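Local coordinates for Cd1 (Flavonifractor plautii, PDB 7D39), which probably reduces a carbon-carbon double bond of flavones and flavonols as an FMN-dependent ene-reductase, starting their breakdown in gut bacteria, at residues V215-H220 against Y249-P254; C19-M24 against R189-G194; D68-L73 against H99-R104; K76-D81 against A128-I133; G237-I242 against A255-H260. One frame throughout, in Å; residues are numbered along the deposited sequence.

Contact 1. Residues V215-H220 against Y249-P254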
# COMPACT_ATOMS: atom_id res chain seq x y z
N VAL A 215 -0.01 2.89 -17.46
CA VAL A 215 0.28 4.11 -18.22
C VAL A 215 1.54 4.80 -17.68
O VAL A 215 2.42 5.18 -18.45
CB VAL A 215 -0.92 5.08 -18.22
CG1 VAL A 215 -0.52 6.45 -18.76
CG2 VAL A 215 -2.08 4.51 -19.03
N CYS A 216 1.62 4.98 -16.35
CA CYS A 216 2.83 5.52 -15.72
C CYS A 216 3.96 4.52 -15.93
O CYS A 216 3.89 3.39 -15.43
CB CYS A 216 2.60 5.78 -14.22
SG CYS A 216 4.06 6.32 -13.24
N PRO A 217 5.00 4.89 -16.67
CA PRO A 217 6.10 3.94 -16.89
C PRO A 217 6.86 3.62 -15.62
O PRO A 217 7.56 2.60 -15.57
CB PRO A 217 7.00 4.67 -17.90
CG PRO A 217 6.18 5.84 -18.40
CD PRO A 217 5.23 6.19 -17.32
N HIS A 218 6.73 4.42 -14.60
CA HIS A 218 7.44 4.20 -13.36
C HIS A 218 6.57 3.47 -12.33
O HIS A 218 7.00 2.49 -11.81
CB HIS A 218 7.94 5.54 -12.85
CG HIS A 218 8.50 5.50 -11.48
ND1 HIS A 218 9.76 5.04 -11.20
CD2 HIS A 218 7.97 5.86 -10.29
CE1 HIS A 218 9.98 5.12 -9.91
NE2 HIS A 218 8.91 5.62 -9.34
N CYS A 219 5.35 3.96 -12.12
CA CYS A 219 4.31 3.49 -11.15
C CYS A 219 3.66 2.15 -11.67
O CYS A 219 3.49 1.22 -10.93
CB CYS A 219 3.24 4.61 -10.75
SG CYS A 219 3.29 6.44 -11.17
N HIS A 220 3.38 2.09 -12.96
CA HIS A 220 2.46 1.19 -13.70
C HIS A 220 0.99 1.45 -13.52
O HIS A 220 0.18 0.77 -14.05
CB HIS A 220 2.77 -0.31 -13.63
CG HIS A 220 4.18 -0.65 -13.94
ND1 HIS A 220 5.03 -1.18 -13.02
CD2 HIS A 220 4.89 -0.51 -15.08
CE1 HIS A 220 6.21 -1.36 -13.57
NE2 HIS A 220 6.14 -0.96 -14.82
N TYR A 249 -3.22 5.93 -24.42
CA TYR A 249 -2.71 6.93 -23.49
C TYR A 249 -1.27 6.60 -23.08
O TYR A 249 -0.89 5.44 -22.94
CB TYR A 249 -3.60 7.02 -22.26
CG TYR A 249 -5.03 7.42 -22.57
CD1 TYR A 249 -5.37 8.76 -22.76
CD2 TYR A 249 -6.04 6.48 -22.66
CE1 TYR A 249 -6.66 9.14 -23.03
CE2 TYR A 249 -7.35 6.86 -22.94
CZ TYR A 249 -7.64 8.19 -23.12
OH TYR A 249 -8.93 8.60 -23.41
N SER A 250 -0.49 7.65 -22.89
CA SER A 250 0.90 7.52 -22.46
C SER A 250 1.22 8.67 -21.51
O SER A 250 0.55 9.70 -21.50
CB SER A 250 1.84 7.55 -23.66
OG SER A 250 1.52 8.64 -24.51
N PHE A 251 2.28 8.49 -20.72
CA PHE A 251 2.60 9.44 -19.66
C PHE A 251 4.08 9.78 -19.69
O PHE A 251 4.92 8.89 -19.55
CB PHE A 251 2.19 8.88 -18.29
CG PHE A 251 2.46 9.80 -17.13
CD1 PHE A 251 1.82 11.02 -17.04
CD2 PHE A 251 3.33 9.42 -16.13
CE1 PHE A 251 2.07 11.86 -15.96
CE2 PHE A 251 3.58 10.26 -15.05
CZ PHE A 251 2.94 11.48 -14.97
N THR A 252 4.39 11.07 -19.86
CA THR A 252 5.77 11.54 -19.86
C THR A 252 6.00 12.53 -18.72
O THR A 252 5.06 13.15 -18.21
CB THR A 252 6.15 12.20 -21.20
OG1 THR A 252 5.22 13.24 -21.51
CG2 THR A 252 6.17 11.17 -22.32
N PHE A 253 7.26 12.68 -18.34
CA PHE A 253 7.64 13.54 -17.23
C PHE A 253 9.12 13.86 -17.35
O PHE A 253 9.89 13.07 -17.90
CB PHE A 253 7.34 12.87 -15.88
CG PHE A 253 7.99 11.53 -15.72
CD1 PHE A 253 9.25 11.42 -15.14
CD2 PHE A 253 7.35 10.38 -16.15
CE1 PHE A 253 9.84 10.20 -14.99
CE2 PHE A 253 7.94 9.15 -16.00
CZ PHE A 253 9.18 9.05 -15.42
N PRO A 254 9.49 15.04 -16.93
CA PRO A 254 10.87 15.45 -16.94
C PRO A 254 11.57 14.52 -16.05
O PRO A 254 11.16 14.33 -14.94
CB PRO A 254 10.84 16.82 -16.31
CG PRO A 254 9.56 16.90 -15.60
CD PRO A 254 8.62 16.10 -16.41
O HOH W 1 3.23 5.55 -21.26
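V215 pushes its CG1 methyl into the angle between the backbone of S250 and the side chain of F251, reaching CB of F251 at 3.7 Å. The two methyls spread along the strand: CG1, anti to the backbone N (chi1 169°), meets F251, and CG2 comes to 4.2 Å from O of Y249. The second bump is the ring of P217. Its CG rests 3.5 Å from O of F251, while CD enters the notch between two phenyl rings, meeting CD2 of F251 at 3.9 Å and CE2 of F253 at 4.2 Å, each time at the ring's edge. Between the bumps, CD2 of F251 lies 4.0 Å from CA of C216, and C216 SG makes an oblique sulfur-aromatic contact with the same ring. A water bridges the backbones, donating to O of V215 and accepting from N of F251. C216, C219, C233 and C236 gather here, their two CxxC pairs reminiscent of zinc ribbons; disulfides are modelled from C219 to each of the other three, which cannot all exist at once, so the bonding is doubtful. The 215-220 loop thus packs on edge strand 248-252 of the antiparallel sheet, with F251 reaching F224, A231 and I242 of the other three strands.

Contact 2. Residues C19-M24 against R189-G194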
# COMPACT_ATOMS: atom_id res chain seq x y z
N CYS A 19 -7.05 -16.36 -2.19
CA CYS A 19 -5.84 -16.24 -1.40
C CYS A 19 -5.24 -17.62 -1.14
O CYS A 19 -4.03 -17.84 -1.32
CB CYS A 19 -6.15 -15.52 -0.09
SG CYS A 19 -4.68 -15.14 0.87
N ILE A 20 -6.07 -18.58 -0.74
CA ILE A 20 -5.54 -19.90 -0.43
C ILE A 20 -5.03 -20.58 -1.70
O ILE A 20 -3.98 -21.22 -1.70
CB ILE A 20 -6.60 -20.72 0.31
CG1 ILE A 20 -6.78 -20.14 1.72
CG2 ILE A 20 -6.20 -22.19 0.36
CD1 ILE A 20 -8.09 -20.51 2.38
N GLU A 21 -5.75 -20.41 -2.80
CA GLU A 21 -5.28 -20.92 -4.08
C GLU A 21 -3.92 -20.33 -4.44
O GLU A 21 -3.06 -21.02 -5.01
CB GLU A 21 -6.30 -20.59 -5.17
CG GLU A 21 -5.95 -21.09 -6.54
CD GLU A 21 -6.20 -22.57 -6.70
OE1 GLU A 21 -5.34 -23.25 -7.30
OE2 GLU A 21 -7.24 -23.05 -6.20
N ALA A 22 -3.70 -19.05 -4.13
CA ALA A 22 -2.37 -18.49 -4.32
C ALA A 22 -1.38 -19.16 -3.39
O ALA A 22 -0.25 -19.48 -3.78
CB ALA A 22 -2.39 -16.98 -4.12
N LEU A 23 -1.78 -19.43 -2.14
CA LEU A 23 -0.88 -20.12 -1.23
C LEU A 23 -0.51 -21.50 -1.75
O LEU A 23 0.64 -21.95 -1.61
CB LEU A 23 -1.50 -20.20 0.16
CG LEU A 23 -1.60 -18.87 0.92
CD1 LEU A 23 -2.09 -19.09 2.33
CD2 LEU A 23 -0.26 -18.14 0.95
N MSE A 24 -1.45 -22.19 -2.39
CA MSE A 24 -1.16 -23.50 -2.95
C MSE A 24 -0.10 -23.45 -4.04
O MSE A 24 0.85 -24.23 -4.04
CB MSE A 24 -2.43 -24.14 -3.49
CG MSE A 24 -3.28 -24.76 -2.40
SE MSE A 24 -5.10 -25.18 -3.01
CE MSE A 24 -5.64 -26.26 -1.49
N ARG A 189 -5.51 -18.25 -12.36
CA ARG A 189 -4.73 -17.02 -12.30
C ARG A 189 -4.27 -16.71 -10.88
O ARG A 189 -3.14 -16.25 -10.67
CB ARG A 189 -5.54 -15.86 -12.88
CG ARG A 189 -4.84 -14.52 -12.82
CD ARG A 189 -3.72 -14.39 -13.86
NE ARG A 189 -3.11 -13.06 -13.80
CZ ARG A 189 -1.80 -12.83 -13.72
NH1 ARG A 189 -0.94 -13.83 -13.74
NH2 ARG A 189 -1.36 -11.58 -13.65
N ALA A 190 -5.13 -16.94 -9.89
CA ALA A 190 -4.68 -16.84 -8.50
C ALA A 190 -3.54 -17.82 -8.23
O ALA A 190 -2.56 -17.47 -7.57
CB ALA A 190 -5.84 -17.10 -7.53
N HIS A 191 -3.66 -19.04 -8.75
CA HIS A 191 -2.60 -20.02 -8.59
C HIS A 191 -1.27 -19.51 -9.17
O HIS A 191 -0.22 -19.63 -8.53
CB HIS A 191 -3.00 -21.33 -9.27
CG HIS A 191 -2.06 -22.46 -9.00
ND1 HIS A 191 -2.21 -23.32 -7.94
CD2 HIS A 191 -0.93 -22.85 -9.65
CE1 HIS A 191 -1.22 -24.20 -7.94
NE2 HIS A 191 -0.44 -23.95 -8.97
N GLN A 192 -1.29 -18.98 -10.39
CA GLN A 192 -0.06 -18.45 -10.98
C GLN A 192 0.50 -17.29 -10.17
O GLN A 192 1.72 -17.19 -9.97
CB GLN A 192 -0.31 -18.01 -12.42
CG GLN A 192 0.97 -17.68 -13.15
CD GLN A 192 1.83 -18.92 -13.40
OE1 GLN A 192 1.32 -19.96 -13.82
NE2 GLN A 192 3.12 -18.81 -13.11
N ILE A 193 -0.37 -16.40 -9.69
CA ILE A 193 0.08 -15.30 -8.85
C ILE A 193 0.83 -15.83 -7.63
O ILE A 193 1.84 -15.27 -7.19
CB ILE A 193 -1.11 -14.40 -8.46
CG1 ILE A 193 -1.54 -13.59 -9.69
CG2 ILE A 193 -0.79 -13.48 -7.27
CD1 ILE A 193 -2.66 -12.62 -9.44
N GLY A 194 0.36 -16.96 -7.08
CA GLY A 194 1.06 -17.57 -5.96
C GLY A 194 2.40 -18.16 -6.34
O GLY A 194 3.36 -18.11 -5.56
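G194 brings its bare CA to 3.2 Å from O of A22 in a CA-H...O contact; the absence of a side chain leaves room for that carbonyl and lets the segment axes approach to 6.7 Å. One turn earlier on the second helix, O of A190 receives the CA-H of the same A22, CA to O 3.4 Å, and the segments cross at -49°. Beside this close seam, E21 bends at chi2 (77°) and lays CG 4.1 Å from CB of A190. Its OE1 then accepts a hydrogen bond from ND1 of H191, 3.2 Å long and well off straight at 137°; the donor arrives on the anti side of the carboxylate, and the oxygen lies somewhat out of the imidazole plane. Replacing E21 with an alanine would probably leave ND1 of H191 without its acceptor and open a gap next to the methyl of A190. Helices 14-28 and 184-202 lie side by side on the parallel sheet of the flavodoxin-like fold, A22 and A190 both resting on M142. H191 also hydrogen-bonds E28 through NE2, and a ring held between two carboxylates is likely to favour the protonated, positively charged form.

Contact 3. Residues D68-L73 against H99-R104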
# COMPACT_ATOMS: atom_id res chain seq x y z
N ASP A 68 -4.93 -2.45 17.20
CA ASP A 68 -4.97 -3.29 18.44
C ASP A 68 -4.42 -4.72 18.30
O ASP A 68 -3.56 -5.13 19.06
CB ASP A 68 -6.38 -3.39 18.98
CG ASP A 68 -6.41 -3.33 20.49
OD1 ASP A 68 -5.48 -2.73 21.08
OD2 ASP A 68 -7.37 -3.87 21.09
N ASP A 69 -4.95 -5.48 17.33
CA ASP A 69 -4.22 -6.61 16.74
C ASP A 69 -3.29 -6.17 15.62
O ASP A 69 -2.67 -7.03 14.98
CB ASP A 69 -5.20 -7.64 16.18
CG ASP A 69 -5.88 -8.46 17.26
OD1 ASP A 69 -5.23 -8.71 18.30
OD2 ASP A 69 -7.06 -8.84 17.06
N PHE A 70 -3.19 -4.87 15.36
CA PHE A 70 -2.35 -4.42 14.26
C PHE A 70 -0.89 -4.80 14.49
O PHE A 70 -0.23 -5.31 13.58
CB PHE A 70 -2.50 -2.91 14.07
CG PHE A 70 -1.75 -2.38 12.90
CD1 PHE A 70 -2.26 -2.52 11.62
CD2 PHE A 70 -0.51 -1.78 13.06
CE1 PHE A 70 -1.55 -2.06 10.52
CE2 PHE A 70 0.20 -1.32 11.98
CZ PHE A 70 -0.32 -1.45 10.70
N ASP A 71 -0.37 -4.57 15.70
CA ASP A 71 1.02 -4.91 15.97
C ASP A 71 1.27 -6.39 15.71
O ASP A 71 2.28 -6.76 15.10
CB ASP A 71 1.41 -4.54 17.40
CG ASP A 71 1.61 -3.04 17.58
OD1 ASP A 71 1.83 -2.34 16.58
OD2 ASP A 71 1.56 -2.57 18.73
N TRP A 72 0.36 -7.26 16.16
CA TRP A 72 0.47 -8.67 15.83
C TRP A 72 0.51 -8.89 14.32
O TRP A 72 1.40 -9.57 13.80
CB TRP A 72 -0.69 -9.44 16.47
CG TRP A 72 -0.69 -10.91 16.19
CD1 TRP A 72 -0.08 -11.89 16.92
CD2 TRP A 72 -1.36 -11.57 15.11
NE1 TRP A 72 -0.32 -13.12 16.35
CE2 TRP A 72 -1.10 -12.95 15.24
CE3 TRP A 72 -2.14 -11.12 14.04
CZ2 TRP A 72 -1.60 -13.89 14.34
CZ3 TRP A 72 -2.64 -12.07 13.14
CH2 TRP A 72 -2.37 -13.43 13.31
N LEU A 73 -0.45 -8.31 13.61
CA LEU A 73 -0.47 -8.45 12.15
C LEU A 73 0.85 -8.00 11.54
O LEU A 73 1.42 -8.68 10.68
CB LEU A 73 -1.64 -7.65 11.56
CG LEU A 73 -1.84 -7.64 10.04
CD1 LEU A 73 -1.99 -9.05 9.51
CD2 LEU A 73 -3.05 -6.78 9.65
N HIS A 99 -7.79 0.39 3.84
CA HIS A 99 -7.33 1.77 3.98
C HIS A 99 -6.81 2.07 5.38
O HIS A 99 -5.87 2.85 5.53
CB HIS A 99 -8.44 2.75 3.64
CG HIS A 99 -8.70 2.87 2.17
ND1 HIS A 99 -9.68 2.15 1.52
CD2 HIS A 99 -8.12 3.64 1.22
CE1 HIS A 99 -9.68 2.46 0.24
NE2 HIS A 99 -8.74 3.36 0.03
N THR A 100 -7.40 1.46 6.41
CA THR A 100 -6.93 1.65 7.78
C THR A 100 -5.55 1.02 7.98
O THR A 100 -4.67 1.64 8.58
CB THR A 100 -7.93 1.06 8.76
OG1 THR A 100 -9.06 1.93 8.80
CG2 THR A 100 -7.36 0.96 10.16
N ILE A 101 -5.35 -0.19 7.46
CA ILE A 101 -4.03 -0.80 7.50
C ILE A 101 -3.01 0.10 6.81
O ILE A 101 -1.89 0.28 7.30
CB ILE A 101 -4.07 -2.21 6.88
CG1 ILE A 101 -4.82 -3.16 7.82
CG2 ILE A 101 -2.67 -2.74 6.59
CD1 ILE A 101 -5.29 -4.45 7.16
N THR A 102 -3.38 0.69 5.68
CA THR A 102 -2.49 1.63 5.01
C THR A 102 -2.21 2.86 5.89
O THR A 102 -1.06 3.27 6.06
CB THR A 102 -3.07 2.05 3.65
OG1 THR A 102 -3.27 0.90 2.81
CG2 THR A 102 -2.13 2.99 2.94
N ASP A 103 -3.26 3.46 6.46
CA ASP A 103 -3.04 4.59 7.37
C ASP A 103 -2.05 4.22 8.45
O ASP A 103 -1.18 5.02 8.81
CB ASP A 103 -4.34 5.04 8.04
CG ASP A 103 -5.42 5.48 7.05
OD1 ASP A 103 -5.09 5.77 5.87
OD2 ASP A 103 -6.59 5.53 7.47
N ARG A 104 -2.16 3.01 8.98
CA ARG A 104 -1.39 2.66 10.15
C ARG A 104 -0.00 2.14 9.82
O ARG A 104 0.81 1.98 10.73
CB ARG A 104 -2.18 1.67 11.01
CG ARG A 104 -3.31 2.44 11.66
CD ARG A 104 -4.06 1.67 12.66
NE ARG A 104 -3.27 1.30 13.82
CZ ARG A 104 -3.74 0.45 14.72
NH1 ARG A 104 -4.95 -0.06 14.56
NH2 ARG A 104 -3.02 0.10 15.78
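F70 and R104 form the tight part of this contact, the two side chains running antiparallel alongside one another. The guanidinium of R104 stacks over F70, its centre 4.6 Å from that of the ring and the planes 26° apart. CB of R104 makes a CH-pi contact over a face of the same ring, 3.9 Å from the F70 centroid. The bend at chi3 of R104 (65°) folds the arginine so that CB and guanidinium both bear on one aromatic side chain, CZ of R104 coming to 3.6 Å from CB of F70. At the ring's outer end CE1 of F70 meets CG2 of I101 at 4.1 Å, with the carbonyl oxygens of I101 and R104 also close by, and CD1 of I101 meets CD2 of L73, the two aliphatic chains crossing at about a right angle. The outer side is looser. D68 and D71 are exposed, and OD1 of D71 stays 5.5 Å from NH2 of R104, close enough that it may help stabilise the positive charge, though the two do not pair. The guanidinium finds its firm polar partner in O of E44, which accepts from NH1. Helices 70-79 and 96-109 are joined here within the flavodoxin-like domain; I101 also leans on L160 of helix 153-162, and L73 on I36 of strand 32-37.

Contact 4. Residues K76-D81 against A128-I133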
# COMPACT_ATOMS: atom_id res chain seq x y z
N LYS A 76 3.66 -10.40 11.88
CA LYS A 76 3.54 -11.52 10.95
C LYS A 76 4.00 -11.12 9.56
O LYS A 76 4.71 -11.88 8.89
CB LYS A 76 2.09 -12.03 10.88
CG LYS A 76 1.47 -12.48 12.20
CD LYS A 76 2.19 -13.67 12.82
CE LYS A 76 2.17 -14.86 11.92
NZ LYS A 76 2.59 -16.08 12.66
N MSE A 77 3.62 -9.93 9.10
CA MSE A 77 4.02 -9.50 7.78
C MSE A 77 5.53 -9.33 7.71
O MSE A 77 6.13 -9.64 6.69
CB MSE A 77 3.31 -8.21 7.41
CG MSE A 77 1.81 -8.38 7.32
SE MSE A 77 0.86 -6.67 7.13
CE MSE A 77 0.89 -6.50 5.17
N LEU A 78 6.14 -8.87 8.80
CA LEU A 78 7.59 -8.66 8.80
C LEU A 78 8.36 -9.97 8.78
O LEU A 78 9.48 -10.02 8.27
CB LEU A 78 8.00 -7.82 10.02
CG LEU A 78 7.68 -6.32 10.03
CD1 LEU A 78 7.93 -5.71 11.39
CD2 LEU A 78 8.50 -5.59 8.98
N ASP A 79 7.79 -11.03 9.35
CA ASP A 79 8.44 -12.34 9.32
C ASP A 79 8.33 -13.03 7.98
O ASP A 79 9.01 -14.04 7.77
CB ASP A 79 7.85 -13.26 10.39
CG ASP A 79 8.41 -12.99 11.78
OD1 ASP A 79 9.49 -12.36 11.90
OD2 ASP A 79 7.77 -13.43 12.76
N ALA A 80 7.48 -12.55 7.07
CA ALA A 80 7.28 -13.20 5.78
C ALA A 80 8.26 -12.66 4.75
O ALA A 80 8.61 -11.48 4.76
CB ALA A 80 5.85 -12.97 5.28
N ASP A 81 8.72 -13.54 3.86
CA ASP A 81 9.57 -13.09 2.77
C ASP A 81 8.75 -12.52 1.62
O ASP A 81 9.24 -11.67 0.87
CB ASP A 81 10.46 -14.24 2.28
CG ASP A 81 11.27 -14.87 3.41
OD1 ASP A 81 12.14 -14.19 4.01
OD2 ASP A 81 11.05 -16.07 3.69
N ALA A 128 19.02 0.08 18.38
CA ALA A 128 18.74 -0.32 17.01
C ALA A 128 17.30 -0.79 16.88
O ALA A 128 16.91 -1.75 17.55
CB ALA A 128 19.70 -1.42 16.57
N PRO A 129 16.48 -0.16 16.02
CA PRO A 129 15.04 -0.46 15.99
C PRO A 129 15.11 -1.83 15.34
O PRO A 129 16.20 -2.35 15.10
CB PRO A 129 14.53 0.35 14.80
CG PRO A 129 15.74 0.69 14.00
CD PRO A 129 16.85 0.82 14.99
N ASP A 130 13.96 -2.45 15.09
CA ASP A 130 13.91 -3.73 14.38
C ASP A 130 14.51 -4.03 13.02
O ASP A 130 14.02 -3.51 12.01
CB ASP A 130 12.40 -4.02 14.40
CG ASP A 130 12.06 -5.48 14.06
OD1 ASP A 130 12.82 -6.15 13.33
OD2 ASP A 130 11.01 -5.96 14.53
N PRO A 131 15.57 -4.83 12.96
CA PRO A 131 16.18 -5.12 11.65
C PRO A 131 15.18 -5.53 10.59
O PRO A 131 15.28 -5.11 9.44
CB PRO A 131 17.15 -6.27 11.97
CG PRO A 131 17.40 -6.17 13.42
CD PRO A 131 16.14 -5.65 14.03
N ARG A 132 14.20 -6.36 10.97
CA ARG A 132 13.21 -6.82 10.01
C ARG A 132 12.58 -5.67 9.25
O ARG A 132 12.26 -5.81 8.06
CB ARG A 132 12.13 -7.62 10.73
CG ARG A 132 12.61 -8.95 11.28
CD ARG A 132 11.47 -9.67 11.93
NE ARG A 132 10.81 -8.80 12.89
CZ ARG A 132 9.61 -9.03 13.40
NH1 ARG A 132 8.91 -10.10 13.03
NH2 ARG A 132 9.10 -8.18 14.28
N ILE A 133 12.44 -4.51 9.90
CA ILE A 133 11.66 -3.41 9.33
C ILE A 133 12.25 -2.93 8.01
O ILE A 133 11.51 -2.53 7.10
CB ILE A 133 11.56 -2.26 10.34
CG1 ILE A 133 10.58 -2.64 11.45
CG2 ILE A 133 11.11 -0.99 9.65
CD1 ILE A 133 10.71 -1.76 12.67
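R132 presents one face of its guanidinium to L78, whose CB lies 3.9 Å from NH1 of R132, while two carboxylates come to its edges in plane. At one edge NH1 of R132 gives D79 OD1 a short salt-bridging hydrogen bond of 2.6 Å. The D79 carboxylate is turned 51° from the guanidinium, and NH1 meets OD1 from above the carboxylate plane. D130 is gripped side-on at another edge: its OD2 uses the syn lone pair for both NE of R132, at 3.3 Å, and NH2 of R132, at 2.9 Å. D130 is also the N-cap of the short helix that follows, OD1 accepting a weak bond from the backbone N of R132. The bend at chi3 (-52°) brings the arginine between the two acids, and D75 adds a further salt bridge to NH2, so this one positive charge is shared among three aspartates. Beside the network, CD2 of L78 rests 3.9 Å from CA of I133, and CD1 of L78 meets CG1 of I133 at 4.1 Å. The contact ties the C-terminal end of helix 70-79 to the start of helix 131-134; L78 also packs on M109 of helix 96-109, and I133 on N114 of helix 111-124.

Contact 5. Residues G237-I242 against A255-H260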
# COMPACT_ATOMS: atom_id res chain seq x y z
N GLY A 237 3.05 9.91 -7.78
CA GLY A 237 3.13 11.34 -7.62
C GLY A 237 3.97 12.07 -8.64
O GLY A 237 4.10 13.29 -8.54
N LEU A 238 4.57 11.36 -9.60
CA LEU A 238 5.26 12.03 -10.69
C LEU A 238 4.32 13.01 -11.37
O LEU A 238 3.14 12.71 -11.57
CB LEU A 238 5.80 11.01 -11.69
CG LEU A 238 7.05 10.24 -11.26
CD1 LEU A 238 7.27 9.02 -12.13
CD2 LEU A 238 8.27 11.14 -11.32
N GLU A 239 4.83 14.18 -11.69
CA GLU A 239 4.08 15.26 -12.34
C GLU A 239 4.57 15.40 -13.78
O GLU A 239 5.76 15.60 -14.03
CB GLU A 239 4.25 16.57 -11.57
CG GLU A 239 4.15 16.37 -10.06
CD GLU A 239 3.91 17.66 -9.28
OE1 GLU A 239 4.17 18.76 -9.81
OE2 GLU A 239 3.45 17.56 -8.12
N GLY A 240 3.65 15.29 -14.73
CA GLY A 240 4.05 15.32 -16.12
C GLY A 240 2.91 15.59 -17.07
O GLY A 240 2.13 16.52 -16.85
N GLU A 241 2.78 14.78 -18.11
CA GLU A 241 1.84 15.07 -19.17
C GLU A 241 1.24 13.78 -19.70
O GLU A 241 1.96 12.80 -19.93
CB GLU A 241 2.53 15.84 -20.30
CG GLU A 241 1.65 16.11 -21.50
CD GLU A 241 2.18 17.27 -22.34
OE1 GLU A 241 3.42 17.42 -22.46
OE2 GLU A 241 1.35 18.05 -22.85
N ILE A 242 -0.07 13.80 -19.92
CA ILE A 242 -0.82 12.68 -20.49
C ILE A 242 -1.06 12.97 -21.97
O ILE A 242 -1.52 14.06 -22.32
CB ILE A 242 -2.16 12.50 -19.75
CG1 ILE A 242 -1.94 11.79 -18.40
CG2 ILE A 242 -3.18 11.78 -20.61
CD1 ILE A 242 -1.45 10.36 -18.53
N ALA A 255 12.73 14.06 -16.44
CA ALA A 255 13.44 13.02 -15.71
C ALA A 255 13.85 13.39 -14.31
O ALA A 255 14.14 12.58 -13.49
CB ALA A 255 14.66 12.61 -16.47
N GLU A 256 13.97 14.66 -14.08
CA GLU A 256 14.34 15.16 -12.76
C GLU A 256 13.25 14.90 -11.73
O GLU A 256 13.53 14.79 -10.53
CB GLU A 256 14.67 16.65 -12.85
CG GLU A 256 15.14 17.28 -11.55
CD GLU A 256 13.99 17.72 -10.66
OE1 GLU A 256 14.22 17.98 -9.46
OE2 GLU A 256 12.85 17.79 -11.18
N GLN A 257 11.99 14.79 -12.18
CA GLN A 257 10.90 14.45 -11.27
C GLN A 257 11.16 13.13 -10.54
O GLN A 257 10.64 12.91 -9.44
CB GLN A 257 9.57 14.37 -12.03
CG GLN A 257 8.82 15.68 -12.14
CD GLN A 257 8.11 16.06 -10.84
OE1 GLN A 257 7.30 15.29 -10.32
NE2 GLN A 257 8.41 17.24 -10.32
N LEU A 258 11.96 12.23 -11.14
CA LEU A 258 12.25 10.96 -10.49
C LEU A 258 12.79 11.16 -9.08
O LEU A 258 12.55 10.33 -8.20
CB LEU A 258 13.25 10.17 -11.32
CG LEU A 258 12.61 9.15 -12.25
CD1 LEU A 258 13.65 8.51 -13.15
CD2 LEU A 258 11.88 8.11 -11.42
N GLU A 259 13.53 12.24 -8.86
CA GLU A 259 14.03 12.55 -7.53
C GLU A 259 12.92 12.79 -6.52
O GLU A 259 13.16 12.70 -5.32
CB GLU A 259 14.92 13.80 -7.59
CG GLU A 259 16.29 13.56 -8.16
CD GLU A 259 17.34 14.19 -7.30
OE1 GLU A 259 18.27 13.47 -6.87
OE2 GLU A 259 17.22 15.40 -7.02
N HIS A 260 11.72 13.15 -6.98
CA HIS A 260 10.62 13.49 -6.09
C HIS A 260 9.60 12.37 -5.96
O HIS A 260 8.72 12.46 -5.10
CB HIS A 260 9.93 14.77 -6.59
CG HIS A 260 10.83 15.96 -6.59
ND1 HIS A 260 10.83 16.90 -5.58
CD2 HIS A 260 11.80 16.35 -7.46
CE1 HIS A 260 11.74 17.82 -5.84
NE2 HIS A 260 12.34 17.51 -6.98
O HOH W 2 6.59 14.24 -7.50
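L238 and Q257 mark the nearest backbone approach, CA to CA 6.2 Å, where residues 237-242 leave the positive-phi turn at G237 for a strand and 255-259 form a 3-10 segment. Q257 sends its amide across: bent at chi2 (-76°), it sets OE1 3.0 Å from N of E239 in a hydrogen bond of 150°, the donor standing above the carbonyl plane. CG of E239 packs alongside the same oxygen, 3.3 Å from OE1 of Q257. CD2 of L238 lies against Q257, 3.5 Å from its O and 3.6 Å from its CB. A water donates to both OE1 of Q257 and O of G237. A leucine in place of Q257 would probably leave N of E239 without its acceptor and the water with only O of G237 of its two acceptors here. The chemistry is thus that of a neutral amide oxygen taking two donors, joining the start of strand 239-245 to the 3-10 turn, while E239 carries its charge away to K230.

How the contacts relate
Contact 3 is the buried one and contact 4 lies at the surface, yet both use helix 70-79: near its start the helix stacks a phenyl ring against an arginine, and at its end an arginine is held by acids. Contact 2 packs two helices on the parallel sheet, backbone against backbone, with a histidine-carboxylate hydrogen bond beside that seam. These three belong to the flavodoxin-like domain. Contacts 1 and 5, partly buried and with centres 9 Å apart, share the small antiparallel sheet, where strands 239-245 and 248-252 are neighbours and H218 packs on L238. They rely on apolar packing, bridging waters and a neutral amide, and no salt bridge crosses either of them.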